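Local coordinates for protein nicotinate phosphoribosyltransferase (Saccharomyces cerevisiae, PDB 1VLP) that catalyses the ATP-dependent formation of nicotinate ribonucleotide from nicotinate and phosphoribosyl diphosphate, the first step in making NAD from nicotinic acid, at residues A[182-187]-A[361-366]; A[289-294]-A[317-322]; A[303-308]-A[334-339]. All coordinates share one frame; numbering follows the deposited sequence.

Interactions 1 and 3 are two strand pairings of one parallel sheet, their centres about 11 Å apart. They join through neighbouring strands 360-365 and 335-338, where Thr-362 O probably accepts a hydrogen bond from Tyr-338 N (2.9 Å). Interaction 2 lies outside this sheet, its centre about 12 Å from that of interaction 3; Ile-319 CG2 touches Val-305 CG2 at 3.9 Å. Its nearest atoms are about 10 Å from interaction 1. Interaction 3 holds Arg-306, which by similarity binds nicotinate; the Ser-339 side chain lies about 6 Å from a phosphate ion, probably from the crystallisation liquor. Gly-364 lies about 4 Å, nearest atoms, from the side chain of Phe-189, another probable nicotinate residue.

Interaction 1. Residues A[182-187]-A[361-366]; sequences NGIRFS and ATFGIG
Phe-186 and Phe-363 form a parallel beta bridge where strand 186-188 lies beside strand 360-365 in the parallel sheet of the alpha/beta-barrel domain of this type II phosphoribosyltransferase. Both side chains leave on the same face of the sheet, but their rings part: Phe-186 CB and Phe-363 CB approach to 4.0 Å, and beyond them the groups diverge. Phe-186 carries CG between its backbone N and carbonyl carbon (chi1 72°), whereas Phe-363 has CG anti to the carbonyl carbon (chi1 -61°). The Phe-363 ring thereby comes against Ile-184, whose CG2 methyl meets CD2 of that ring at 3.4 Å as the two side chains cross obliquely. Phe-186 turns its ring instead to Phe-180 of helix 168-181, and Ile-365 brings its CD1 methyl to within 4.1 Å of Phe-186 CB. Tyr-338 of the next strand also meets the Phe-363 ring, with the planes slightly inclined to each other.

The backbones are joined by hydrogen bonds. Ser-187 N donates to Phe-363 O at 2.8 Å, and Ile-365 N to Ser-187 O at 2.9 Å in an almost straight bond (172° at the hydrogen); Phe-363 N to Arg-185 O is weak. Next to this weak bond a water bridges the chains, accepting from Arg-185 N and donating to Ala-361 O. On the face of Ser-187 and Gly-364 a second water hydrogen-bonds Ser-187 OG at 2.8 Å and donates to Phe-363 O.

Interaction 2. Residues A[289-294]-A[317-322]; sequences DFLKSF and KKISHH
Leu-291 and His-322 mark the nearest approach of the two backbones, with CA atoms 7.8 Å apart. Residues 317-322 are helical throughout, while residues 291-294 of the other segment form a type I turn, which brings the Phe-294 carbonyl round to the histidine. His-322, its CG anti to the backbone N (chi1 -172°), reaches across to the turn and donates from NE2 to Phe-294 O at 2.8 Å. The bond is nearly straight (165° at the hydrogen), and the oxygen lies in the imidazole plane. Leu-291 comes over one face of this ring, its CD2 standing 3.8 Å from the centroid of the His-322 ring in a CH-pi contact. Leu-291 CD2 also reaches Ile-319 CD1 at 4.2 Å. Phe-294 meets His-322 obliquely, and Phe-290 CE2 packs over one face of the Phe-294 ring. A phenylalanine in place of His-322 would probably leave the carbonyl of buried Phe-294 without its donor and the turn less firmly tied to the helix. Phe-294 and Ile-319 both pack on Val-305, so the contact fastens the 291-294 turn to helix 312-326, the connecting helix of the beta-alpha-beta unit formed with strands 304-307 and 335-338.

Interaction 3. Residues A[303-308]-A[334-339]; sequences VGVRQD and KIICYS
Val-305 and Ile-336 lie side by side on the packed face of two parallel strands, 304-307 and 335-338, with Val-305 CG2 and Ile-336 CG1 3.9 Å apart. Together with Gln-307 and Tyr-338 they form the tight half of the contact, on the side taken by helix 312-326, which connects the strands in a beta-alpha-beta unit. Gln-307 sets its CB 3.9 Å from Ile-336 CG2, then bends at chi2 (-82°) and brings OE1 to the edge of the Tyr-338 ring, 3.4 Å from CD1, with amide and ring planes 51° apart. Ile-336 CG2 covers part of one face of that ring, and Tyr-338 OH is hydrogen-bonded to Thr-316 OG1 of the helix. Between the strands runs a regular ladder, including Val-305 N to Ile-335 O at 2.9 Å and Gln-307 N to Cys-337 O at 2.7 Å. The absence of a side chain at Gly-304 lets its CA come close against Ile-335 O.

The other face, with Ile-335, Cys-337 and Arg-306, is only partly buried, and exposed Val-303 touches Ile-335 loosely, CG2 to CD1 at 4.3 Å. Here polar groups take over. Arg-306 donates through NE to Ser-339 OG at 2.9 Å (166° at the hydrogen), the oxygen lying in the guanidinium plane, while NH2 makes a salt bridge, weak as a hydrogen bond, to Asp-308 OD1 at 3.3 Å. Asp-308 OD2 is hydrogen-bonded to His-244 NE2, the probable site of autophosphorylation, unmodified here. Held firmly at NE and only weakly at NH2, the guanidinium is probably restrained from turning, which is consistent with a preset guanidinium at the nicotinate site that is inferred by similarity.

Interaction 1. Residues A[182-187]-A[361-366]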
loop_
_atom_site.group_PDB
_atom_site.type_symbol
_atom_site.label_atom_id
_atom_site.label_comp_id
_atom_site.label_asym_id
_atom_site.label_seq_id
_atom_site.Cartn_x
_atom_site.Cartn_y
_atom_site.Cartn_z
ATOM N N ASN A 182 -16.638 7.757 -17.351
ATOM C CA ASN A 182 -17.312 8.288 -16.181
ATOM C C ASN A 182 -16.539 9.402 -15.480
ATOM O O ASN A 182 -16.897 9.843 -14.381
ATOM C CB ASN A 182 -17.590 7.112 -15.245
ATOM C CG ASN A 182 -18.780 6.294 -15.710
ATOM O OD1 ASN A 182 -19.903 6.591 -15.342
ATOM N ND2 ASN A 182 -18.539 5.273 -16.521
ATOM N N GLY A 183 -15.488 9.902 -16.147
ATOM C CA GLY A 183 -14.669 10.974 -15.602
ATOM C C GLY A 183 -13.979 10.667 -14.291
ATOM O O GLY A 183 -13.717 11.568 -13.509
ATOM N N ILE A 184 -13.661 9.398 -14.077
ATOM C CA ILE A 184 -13.082 8.921 -12.848
ATOM C C ILE A 184 -11.553 9.166 -12.838
ATOM O O ILE A 184 -10.882 8.736 -13.751
ATOM C CB ILE A 184 -13.355 7.424 -12.608
ATOM C CG1 ILE A 184 -14.863 7.077 -12.649
ATOM C CG2 ILE A 184 -12.718 6.981 -11.336
ATOM C CD1 ILE A 184 -15.717 7.715 -11.678
ATOM N N ARG A 185 -11.054 9.850 -11.801
ATOM C CA ARG A 185 -9.618 10.092 -11.620
ATOM C C ARG A 185 -9.110 8.942 -10.719
ATOM O O ARG A 185 -9.530 8.788 -9.559
ATOM C CB ARG A 185 -9.331 11.474 -10.979
ATOM C CG ARG A 185 -9.760 12.629 -11.804
ATOM C CD ARG A 185 -9.180 13.911 -11.241
ATOM N NE ARG A 185 -8.152 14.455 -12.112
ATOM C CZ ARG A 185 -7.114 15.183 -11.705
ATOM N NH1 ARG A 185 -6.925 15.459 -10.408
ATOM N NH2 ARG A 185 -6.240 15.623 -12.604
ATOM N N PHE A 186 -8.226 8.107 -11.258
ATOM C CA PHE A 186 -7.778 6.930 -10.549
ATOM C C PHE A 186 -6.320 6.679 -10.740
ATOM O O PHE A 186 -5.690 7.153 -11.710
ATOM C CB PHE A 186 -8.579 5.659 -10.948
ATOM C CG PHE A 186 -8.274 5.142 -12.314
ATOM C CD1 PHE A 186 -8.920 5.697 -13.430
ATOM C CD2 PHE A 186 -7.303 4.141 -12.526
ATOM C CE1 PHE A 186 -8.655 5.271 -14.687
ATOM C CE2 PHE A 186 -7.046 3.693 -13.819
ATOM C CZ PHE A 186 -7.690 4.271 -14.881
ATOM N N SER A 187 -5.783 5.940 -9.789
ATOM C CA SER A 187 -4.442 5.391 -9.922
ATOM C C SER A 187 -4.448 3.875 -9.744
ATOM O O SER A 187 -5.296 3.304 -9.062
ATOM C CB SER A 187 -3.501 6.067 -8.925
ATOM O OG SER A 187 -3.881 5.690 -7.617
ATOM N N ALA A 361 -13.334 13.442 -5.734
ATOM C CA ALA A 361 -13.117 12.004 -5.573
ATOM C C ALA A 361 -11.927 11.578 -6.416
ATOM O O ALA A 361 -11.761 11.991 -7.559
ATOM C CB ALA A 361 -14.316 11.167 -5.962
ATOM N N THR A 362 -11.105 10.765 -5.798
ATOM C CA THR A 362 -10.073 9.992 -6.539
ATOM C C THR A 362 -10.139 8.565 -6.018
ATOM O O THR A 362 -10.768 8.281 -4.964
ATOM C CB THR A 362 -8.673 10.574 -6.402
ATOM O OG1 THR A 362 -8.237 10.492 -5.039
ATOM C CG2 THR A 362 -8.646 11.991 -6.918
ATOM N N PHE A 363 -9.446 7.665 -6.724
ATOM C CA PHE A 363 -9.536 6.228 -6.499
ATOM C C PHE A 363 -8.178 5.566 -6.649
ATOM O O PHE A 363 -7.428 5.915 -7.566
ATOM C CB PHE A 363 -10.537 5.606 -7.504
ATOM C CG PHE A 363 -11.922 6.152 -7.354
ATOM C CD1 PHE A 363 -12.780 5.636 -6.411
ATOM C CD2 PHE A 363 -12.295 7.307 -8.027
ATOM C CE1 PHE A 363 -14.006 6.209 -6.195
ATOM C CE2 PHE A 363 -13.551 7.882 -7.815
ATOM C CZ PHE A 363 -14.398 7.305 -6.894
ATOM N N GLY A 364 -7.851 4.656 -5.738
ATOM C CA GLY A 364 -6.712 3.733 -5.893
ATOM C C GLY A 364 -7.292 2.348 -6.131
ATOM O O GLY A 364 -7.985 1.806 -5.260
ATOM N N ILE A 365 -7.014 1.758 -7.303
ATOM C CA ILE A 365 -7.584 0.483 -7.666
ATOM C C ILE A 365 -6.451 -0.546 -7.724
ATOM O O ILE A 365 -5.635 -0.461 -8.618
ATOM C CB ILE A 365 -8.343 0.577 -8.993
ATOM C CG1 ILE A 365 -9.465 1.662 -8.899
ATOM C CG2 ILE A 365 -8.832 -0.759 -9.351
ATOM C CD1 ILE A 365 -10.249 1.976 -10.189
ATOM N N GLY A 366 -6.445 -1.492 -6.779
ATOM C CA GLY A 366 -5.306 -2.386 -6.590
ATOM C C GLY A 366 -5.509 -3.762 -7.156
ATOM O O GLY A 366 -5.356 -3.997 -8.348
HETATM O O HOH W 1 -12.871 10.791 -9.878
HETATM O O HOH W 2 -5.236 7.831 -6.456
#

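Interaction 2. Residues A[289-294]-A[317-322]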
loop_
_atom_site.group_PDB
_atom_site.type_symbol
_atom_site.label_atom_id
_atom_site.label_comp_id
_atom_site.label_asym_id
_atom_site.label_seq_id
_atom_site.Cartn_x
_atom_site.Cartn_y
_atom_site.Cartn_z
ATOM N N ASP A 289 -11.431 10.113 16.303
ATOM C CA ASP A 289 -10.276 10.583 17.049
ATOM C C ASP A 289 -9.445 11.531 16.170
ATOM O O ASP A 289 -8.985 12.592 16.640
ATOM C CB ASP A 289 -9.383 9.432 17.499
ATOM C CG ASP A 289 -8.208 9.927 18.274
ATOM O OD1 ASP A 289 -8.475 10.356 19.406
ATOM O OD2 ASP A 289 -7.069 9.947 17.745
ATOM N N PHE A 290 -9.254 11.106 14.916
ATOM C CA PHE A 290 -8.514 11.891 13.925
ATOM C C PHE A 290 -9.122 13.284 13.770
ATOM O O PHE A 290 -8.409 14.301 13.815
ATOM C CB PHE A 290 -8.447 11.217 12.566
ATOM C CG PHE A 290 -7.617 11.977 11.593
ATOM C CD1 PHE A 290 -6.245 11.822 11.543
ATOM C CD2 PHE A 290 -8.200 12.902 10.757
ATOM C CE1 PHE A 290 -5.496 12.562 10.687
ATOM C CE2 PHE A 290 -7.415 13.659 9.900
ATOM C CZ PHE A 290 -6.103 13.482 9.863
ATOM N N LEU A 291 -10.430 13.330 13.615
ATOM C CA LEU A 291 -11.149 14.613 13.411
ATOM C C LEU A 291 -11.011 15.635 14.563
ATOM O O LEU A 291 -11.003 16.855 14.329
ATOM C CB LEU A 291 -12.589 14.329 13.058
ATOM C CG LEU A 291 -12.793 13.732 11.646
ATOM C CD1 LEU A 291 -14.264 13.565 11.379
ATOM C CD2 LEU A 291 -12.096 14.501 10.476
ATOM N N LYS A 292 -10.808 15.183 15.802
ATOM C CA LYS A 292 -10.622 16.128 16.895
ATOM C C LYS A 292 -9.471 17.111 16.680
ATOM O O LYS A 292 -9.537 18.210 17.182
ATOM C CB LYS A 292 -10.335 15.426 18.230
ATOM C CG LYS A 292 -11.426 14.577 18.790
ATOM C CD LYS A 292 -10.890 13.828 20.038
ATOM C CE LYS A 292 -12.027 13.164 20.822
ATOM N NZ LYS A 292 -11.573 12.713 22.182
ATOM N N SER A 293 -8.417 16.701 15.964
ATOM C CA SER A 293 -7.251 17.567 15.732
ATOM C C SER A 293 -7.191 18.088 14.328
ATOM O O SER A 293 -6.213 18.774 13.972
ATOM C CB SER A 293 -5.914 16.846 16.058
ATOM O OG SER A 293 -5.751 15.617 15.387
ATOM N N PHE A 294 -8.177 17.710 13.496
ATOM C CA PHE A 294 -8.158 18.089 12.065
ATOM C C PHE A 294 -8.803 19.456 11.807
ATOM O O PHE A 294 -9.989 19.569 11.411
ATOM C CB PHE A 294 -8.836 17.005 11.224
ATOM C CG PHE A 294 -8.435 16.996 9.766
ATOM C CD1 PHE A 294 -7.072 17.080 9.371
ATOM C CD2 PHE A 294 -9.380 16.753 8.788
ATOM C CE1 PHE A 294 -6.671 16.991 8.063
ATOM C CE2 PHE A 294 -8.961 16.667 7.438
ATOM C CZ PHE A 294 -7.613 16.768 7.090
ATOM N N LYS A 317 -20.152 11.181 3.922
ATOM C CA LYS A 317 -21.052 12.094 4.594
ATOM C C LYS A 317 -20.359 12.733 5.786
ATOM O O LYS A 317 -20.483 13.935 5.982
ATOM C CB LYS A 317 -22.335 11.376 4.989
ATOM C CG LYS A 317 -23.204 11.019 3.763
ATOM C CD LYS A 317 -24.655 10.677 4.127
ATOM C CE LYS A 317 -24.797 9.518 4.995
ATOM N NZ LYS A 317 -26.260 9.096 5.087
ATOM N N LYS A 318 -19.655 11.904 6.558
ATOM C CA LYS A 318 -19.018 12.335 7.811
ATOM C C LYS A 318 -17.946 13.390 7.519
ATOM O O LYS A 318 -17.852 14.438 8.207
ATOM C CB LYS A 318 -18.417 11.134 8.547
ATOM C CG LYS A 318 -17.667 11.483 9.830
ATOM C CD LYS A 318 -17.109 10.234 10.542
ATOM C CE LYS A 318 -18.076 9.732 11.586
ATOM N NZ LYS A 318 -17.560 8.464 12.124
ATOM N N ILE A 319 -17.103 13.088 6.535
ATOM C CA ILE A 319 -16.015 13.979 6.113
ATOM C C ILE A 319 -16.526 15.288 5.501
ATOM O O ILE A 319 -15.991 16.368 5.794
ATOM C CB ILE A 319 -15.073 13.247 5.096
ATOM C CG1 ILE A 319 -14.278 12.173 5.818
ATOM C CG2 ILE A 319 -14.149 14.204 4.418
ATOM C CD1 ILE A 319 -13.428 12.673 6.991
ATOM N N SER A 320 -17.558 15.201 4.674
ATOM C CA SER A 320 -18.180 16.376 4.084
ATOM C C SER A 320 -18.709 17.319 5.141
ATOM O O SER A 320 -18.440 18.518 5.107
ATOM C CB SER A 320 -19.316 15.968 3.116
ATOM O OG SER A 320 -20.010 17.103 2.637
ATOM N N HIS A 321 -19.458 16.782 6.103
ATOM C CA HIS A 321 -19.923 17.581 7.237
ATOM C C HIS A 321 -18.743 18.223 7.960
ATOM O O HIS A 321 -18.793 19.374 8.313
ATOM C CB HIS A 321 -20.727 16.701 8.200
ATOM C CG HIS A 321 -21.009 17.366 9.530
ATOM N ND1 HIS A 321 -21.826 18.459 9.633
ATOM C CD2 HIS A 321 -20.561 17.110 10.784
ATOM C CE1 HIS A 321 -21.880 18.866 10.889
ATOM N NE2 HIS A 321 -21.137 18.049 11.621
ATOM N N HIS A 322 -17.672 17.468 8.178
ATOM C CA HIS A 322 -16.520 18.049 8.849
ATOM C C HIS A 322 -15.956 19.217 8.080
ATOM O O HIS A 322 -15.743 20.276 8.644
ATOM C CB HIS A 322 -15.430 17.041 9.094
ATOM C CG HIS A 322 -14.327 17.570 9.956
ATOM N ND1 HIS A 322 -14.458 17.720 11.325
ATOM C CD2 HIS A 322 -13.083 17.998 9.639
ATOM C CE1 HIS A 322 -13.318 18.201 11.809
ATOM N NE2 HIS A 322 -12.469 18.359 10.809
#

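Interaction 3. Residues A[303-308]-A[334-339]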
loop_
_atom_site.group_PDB
_atom_site.type_symbol
_atom_site.label_atom_id
_atom_site.label_comp_id
_atom_site.label_asym_id
_atom_site.label_seq_id
_atom_site.Cartn_x
_atom_site.Cartn_y
_atom_site.Cartn_z
ATOM N N VAL A 303 -4.579 17.877 1.408
ATOM C CA VAL A 303 -5.477 18.246 0.330
ATOM C C VAL A 303 -6.741 17.421 0.336
ATOM O O VAL A 303 -7.621 17.635 -0.505
ATOM C CB VAL A 303 -4.803 18.103 -1.049
ATOM C CG1 VAL A 303 -3.641 19.131 -1.181
ATOM C CG2 VAL A 303 -4.370 16.687 -1.296
ATOM N N GLY A 304 -6.816 16.520 1.297
ATOM C CA GLY A 304 -7.934 15.653 1.471
ATOM C C GLY A 304 -7.592 14.485 2.365
ATOM O O GLY A 304 -6.615 14.508 3.142
ATOM N N VAL A 305 -8.441 13.475 2.261
ATOM C CA VAL A 305 -8.407 12.315 3.117
ATOM C C VAL A 305 -8.449 11.062 2.249
ATOM O O VAL A 305 -8.983 11.086 1.130
ATOM C CB VAL A 305 -9.573 12.239 4.129
ATOM C CG1 VAL A 305 -9.458 13.333 5.226
ATOM C CG2 VAL A 305 -10.928 12.282 3.417
ATOM N N ARG A 306 -7.836 9.999 2.747
ATOM C CA ARG A 306 -7.900 8.660 2.085
ATOM C C ARG A 306 -8.865 7.760 2.895
ATOM O O ARG A 306 -8.717 7.603 4.130
ATOM C CB ARG A 306 -6.491 8.006 1.920
ATOM C CG ARG A 306 -6.463 6.694 1.026
ATOM C CD ARG A 306 -5.000 6.102 0.991
ATOM N NE ARG A 306 -5.035 4.666 1.325
ATOM C CZ ARG A 306 -4.111 4.016 2.017
ATOM N NH1 ARG A 306 -3.006 4.628 2.453
ATOM N NH2 ARG A 306 -4.283 2.720 2.253
ATOM N N GLN A 307 -9.864 7.204 2.193
ATOM C CA GLN A 307 -10.857 6.291 2.762
ATOM C C GLN A 307 -10.370 4.827 2.517
ATOM O O GLN A 307 -10.126 4.436 1.387
ATOM C CB GLN A 307 -12.217 6.549 2.164
ATOM C CG GLN A 307 -13.372 5.711 2.741
ATOM C CD GLN A 307 -13.480 4.337 2.160
ATOM O OE1 GLN A 307 -13.445 4.155 0.925
ATOM N NE2 GLN A 307 -13.681 3.348 3.033
ATOM N N ASP A 308 -10.179 4.074 3.591
ATOM C CA ASP A 308 -9.563 2.774 3.528
ATOM C C ASP A 308 -10.328 1.684 4.284
ATOM O O ASP A 308 -9.921 0.508 4.210
ATOM C CB ASP A 308 -8.156 2.879 4.110
ATOM C CG ASP A 308 -7.240 1.739 3.664
ATOM O OD1 ASP A 308 -7.263 1.361 2.463
ATOM O OD2 ASP A 308 -6.485 1.263 4.539
ATOM N N LYS A 334 -11.858 19.956 -1.131
ATOM C CA LYS A 334 -11.042 18.798 -0.678
ATOM C C LYS A 334 -11.424 17.447 -1.359
ATOM O O LYS A 334 -12.541 17.285 -1.915
ATOM C CB LYS A 334 -11.134 18.704 0.855
ATOM C CG LYS A 334 -10.658 19.989 1.586
ATOM C CD LYS A 334 -9.166 20.187 1.470
ATOM C CE LYS A 334 -8.685 21.392 2.288
ATOM N NZ LYS A 334 -7.204 21.589 2.144
ATOM N N ILE A 335 -10.477 16.518 -1.301
ATOM C CA ILE A 335 -10.504 15.245 -1.988
ATOM C C ILE A 335 -10.783 14.135 -0.975
ATOM O O ILE A 335 -10.238 14.149 0.122
ATOM C CB ILE A 335 -9.093 14.934 -2.682
ATOM C CG1 ILE A 335 -8.864 15.950 -3.785
ATOM C CG2 ILE A 335 -9.044 13.515 -3.228
ATOM C CD1 ILE A 335 -7.407 16.020 -4.286
ATOM N N ILE A 336 -11.627 13.165 -1.356
ATOM C CA ILE A 336 -11.614 11.847 -0.781
ATOM C C ILE A 336 -11.058 10.857 -1.798
ATOM O O ILE A 336 -11.504 10.781 -2.933
ATOM C CB ILE A 336 -13.019 11.321 -0.312
ATOM C CG1 ILE A 336 -13.651 12.272 0.691
ATOM C CG2 ILE A 336 -12.887 9.929 0.263
ATOM C CD1 ILE A 336 -14.997 11.870 1.150
ATOM N N CYS A 337 -10.034 10.147 -1.374
ATOM C CA CYS A 337 -9.459 9.068 -2.181
ATOM C C CYS A 337 -9.934 7.716 -1.600
ATOM O O CYS A 337 -9.628 7.381 -0.471
ATOM C CB CYS A 337 -7.954 9.139 -2.118
ATOM S SG CYS A 337 -7.238 7.780 -3.088
ATOM N N TYR A 338 -10.736 7.007 -2.373
ATOM C CA TYR A 338 -11.290 5.728 -2.011
ATOM C C TYR A 338 -10.312 4.643 -2.478
ATOM O O TYR A 338 -9.953 4.589 -3.667
ATOM C CB TYR A 338 -12.616 5.528 -2.723
ATOM C CG TYR A 338 -13.663 6.576 -2.399
ATOM C CD1 TYR A 338 -14.514 6.445 -1.334
ATOM C CD2 TYR A 338 -13.775 7.718 -3.173
ATOM C CE1 TYR A 338 -15.467 7.405 -1.068
ATOM C CE2 TYR A 338 -14.709 8.710 -2.898
ATOM C CZ TYR A 338 -15.562 8.542 -1.832
ATOM O OH TYR A 338 -16.481 9.530 -1.602
ATOM N N SER A 339 -9.867 3.811 -1.541
ATOM C CA SER A 339 -8.794 2.864 -1.873
ATOM C C SER A 339 -8.976 1.438 -1.361
ATOM O O SER A 339 -8.007 0.665 -1.386
ATOM C CB SER A 339 -7.452 3.439 -1.368
ATOM O OG SER A 339 -7.420 3.479 0.060
#